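Local coordinates for protein geranyltranstransferase (IspA) (Helicobacter pylori, PDB 3LLW) that probably acts as a magnesium-dependent prenyltransferase of the FPP/GGPP synthase family in isoprenoid biosynthesis, at residues A[108-111]-A[112-115]. Numbering follows the deposited sequence.
Sequences HPTL and HAKY
Thr110 and His112 lie side by side, and the hydroxyl of Thr110 sits over one face of the imidazole. The distance from Thr110 OG1 to His112 CE1 is 3.2 Å. Thr110 OG1 (chi1 52°) and His112 CG each tuck in between the two backbone branches of their own residue, a placement consistent with the hydroxyl over the ring. The hydroxyl makes its hydrogen bond to Ala102 O, so its place above the ring is fixed from outside. His112 also touches Pro97.

Tyr115 can be followed outward. Its CB rests 3.3 Å from Leu111 O. Tyr115 CD2 touches both Leu111 O and the Leu111 CD2 methyl. Tyr115 CE2 packs against Leu111 CD2 at 3.6 Å, with the methyl in the ring plane at the edge. One ring face is covered by Lys114 CG. At the tip, OH bonds to Glu42, whose carboxylate also forms a salt bridge with Lys114 NZ. Lys114 has CG anti to the backbone N (chi1 -171°), and the chain beyond stays extended, which carries NZ to this same acid on helix 36-45. Leu111 also packs on helices 36-45 and 117-137.

The backbone makes one short turn. Thr110 O accepts a hydrogen bond from Lys114 N at 2.9 Å and a weak one from Ala113 N. Leu111 O accepts a hydrogen bond from Tyr115 N at 2.8 Å. Thr110 holds the N-cap position, but its side chain makes no capping bond. Lys114 CB approaches Pro109 CB to 4.0 Å.

This is a short helical turn, 111-114, that follows a two-stranded antiparallel hairpin in the mainly helical polyprenyl synthase fold. His112 lies about 8 Å, between side chains, from Asp100, which binds magnesium in this protein, although none is bound to this chain here.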
loop_
_atom_site.group_PDB
_atom_site.type_symbol
_atom_site.label_atom_id
_atom_site.label_comp_id
_atom_site.label_asym_id
_atom_site.label_seq_id
_atom_site.Cartn_x
_atom_site.Cartn_y
_atom_site.Cartn_z
ATOM N N HIS A 108 -16.550 -0.366 -20.144
ATOM C CA HIS A 108 -16.491 -1.665 -19.470
ATOM C C HIS A 108 -17.132 -1.481 -18.108
ATOM O O HIS A 108 -17.009 -0.404 -17.531
ATOM C CB HIS A 108 -15.043 -2.102 -19.251
ATOM C CG HIS A 108 -14.334 -2.536 -20.495
ATOM N ND1 HIS A 108 -14.584 -3.744 -21.111
ATOM C CD2 HIS A 108 -13.354 -1.941 -21.215
ATOM C CE1 HIS A 108 -13.801 -3.866 -22.169
ATOM N NE2 HIS A 108 -13.044 -2.787 -22.253
ATOM N N PRO A 109 -17.827 -2.514 -17.584
ATOM C CA PRO A 109 -18.356 -2.372 -16.215
ATOM C C PRO A 109 -17.248 -2.176 -15.177
ATOM O O PRO A 109 -16.188 -2.806 -15.266
ATOM C CB PRO A 109 -19.083 -3.703 -15.962
ATOM C CG PRO A 109 -19.308 -4.306 -17.315
ATOM C CD PRO A 109 -18.174 -3.818 -18.183
ATOM N N THR A 110 -17.492 -1.284 -14.223
ATOM C CA THR A 110 -16.620 -1.140 -13.065
ATOM C C THR A 110 -16.907 -2.261 -12.058
ATOM O O THR A 110 -17.953 -2.926 -12.138
ATOM C CB THR A 110 -16.798 0.226 -12.398
ATOM O OG1 THR A 110 -18.184 0.436 -12.140
ATOM C CG2 THR A 110 -16.276 1.336 -13.304
ATOM N N LEU A 111 -15.988 -2.461 -11.110
ATOM C CA LEU A 111 -16.095 -3.571 -10.165
ATOM C C LEU A 111 -17.354 -3.618 -9.288
ATOM O O LEU A 111 -17.860 -4.704 -9.002
ATOM C CB LEU A 111 -14.839 -3.675 -9.303
ATOM C CG LEU A 111 -13.545 -4.002 -10.039
ATOM C CD1 LEU A 111 -12.337 -3.783 -9.130
ATOM C CD2 LEU A 111 -13.568 -5.434 -10.545
ATOM N N HIS A 112 -17.871 -2.469 -8.868
ATOM C CA HIS A 112 -19.073 -2.490 -8.031
ATOM C C HIS A 112 -20.344 -2.726 -8.835
ATOM O O HIS A 112 -21.352 -3.199 -8.298
ATOM C CB HIS A 112 -19.203 -1.216 -7.202
ATOM C CG HIS A 112 -19.237 0.026 -8.022
ATOM N ND1 HIS A 112 -18.087 0.619 -8.504
ATOM C CD2 HIS A 112 -20.273 0.779 -8.466
ATOM C CE1 HIS A 112 -18.413 1.688 -9.208
ATOM N NE2 HIS A 112 -19.733 1.810 -9.197
ATOM N N ALA A 113 -20.296 -2.383 -10.119
ATOM C CA ALA A 113 -21.409 -2.658 -11.010
ATOM C C ALA A 113 -21.424 -4.141 -11.362
ATOM O O ALA A 113 -22.471 -4.796 -11.268
ATOM C CB ALA A 113 -21.325 -1.798 -12.270
ATOM N N LYS A 114 -20.261 -4.663 -11.744
ATOM C CA LYS A 114 -20.133 -6.050 -12.180
ATOM C C LYS A 114 -20.261 -7.037 -11.027
ATOM O O LYS A 114 -20.872 -8.101 -11.172
ATOM C CB LYS A 114 -18.819 -6.267 -12.924
ATOM C CG LYS A 114 -18.731 -7.635 -13.597
ATOM C CD LYS A 114 -17.489 -7.772 -14.461
ATOM C CE LYS A 114 -17.381 -9.188 -15.020
ATOM N NZ LYS A 114 -16.441 -9.274 -16.163
ATOM N N TYR A 115 -19.705 -6.677 -9.877
ATOM C CA TYR A 115 -19.719 -7.577 -8.726
ATOM C C TYR A 115 -20.514 -6.974 -7.576
ATOM O O TYR A 115 -21.734 -7.128 -7.521
ATOM C CB TYR A 115 -18.290 -7.925 -8.305
ATOM C CG TYR A 115 -17.452 -8.540 -9.405
ATOM C CD1 TYR A 115 -17.698 -9.846 -9.857
ATOM C CD2 TYR A 115 -16.406 -7.826 -9.987
ATOM C CE1 TYR A 115 -16.920 -10.421 -10.864
ATOM C CE2 TYR A 115 -15.630 -8.381 -10.995
ATOM C CZ TYR A 115 -15.880 -9.681 -11.421
ATOM O OH TYR A 115 -15.099 -10.223 -12.417
#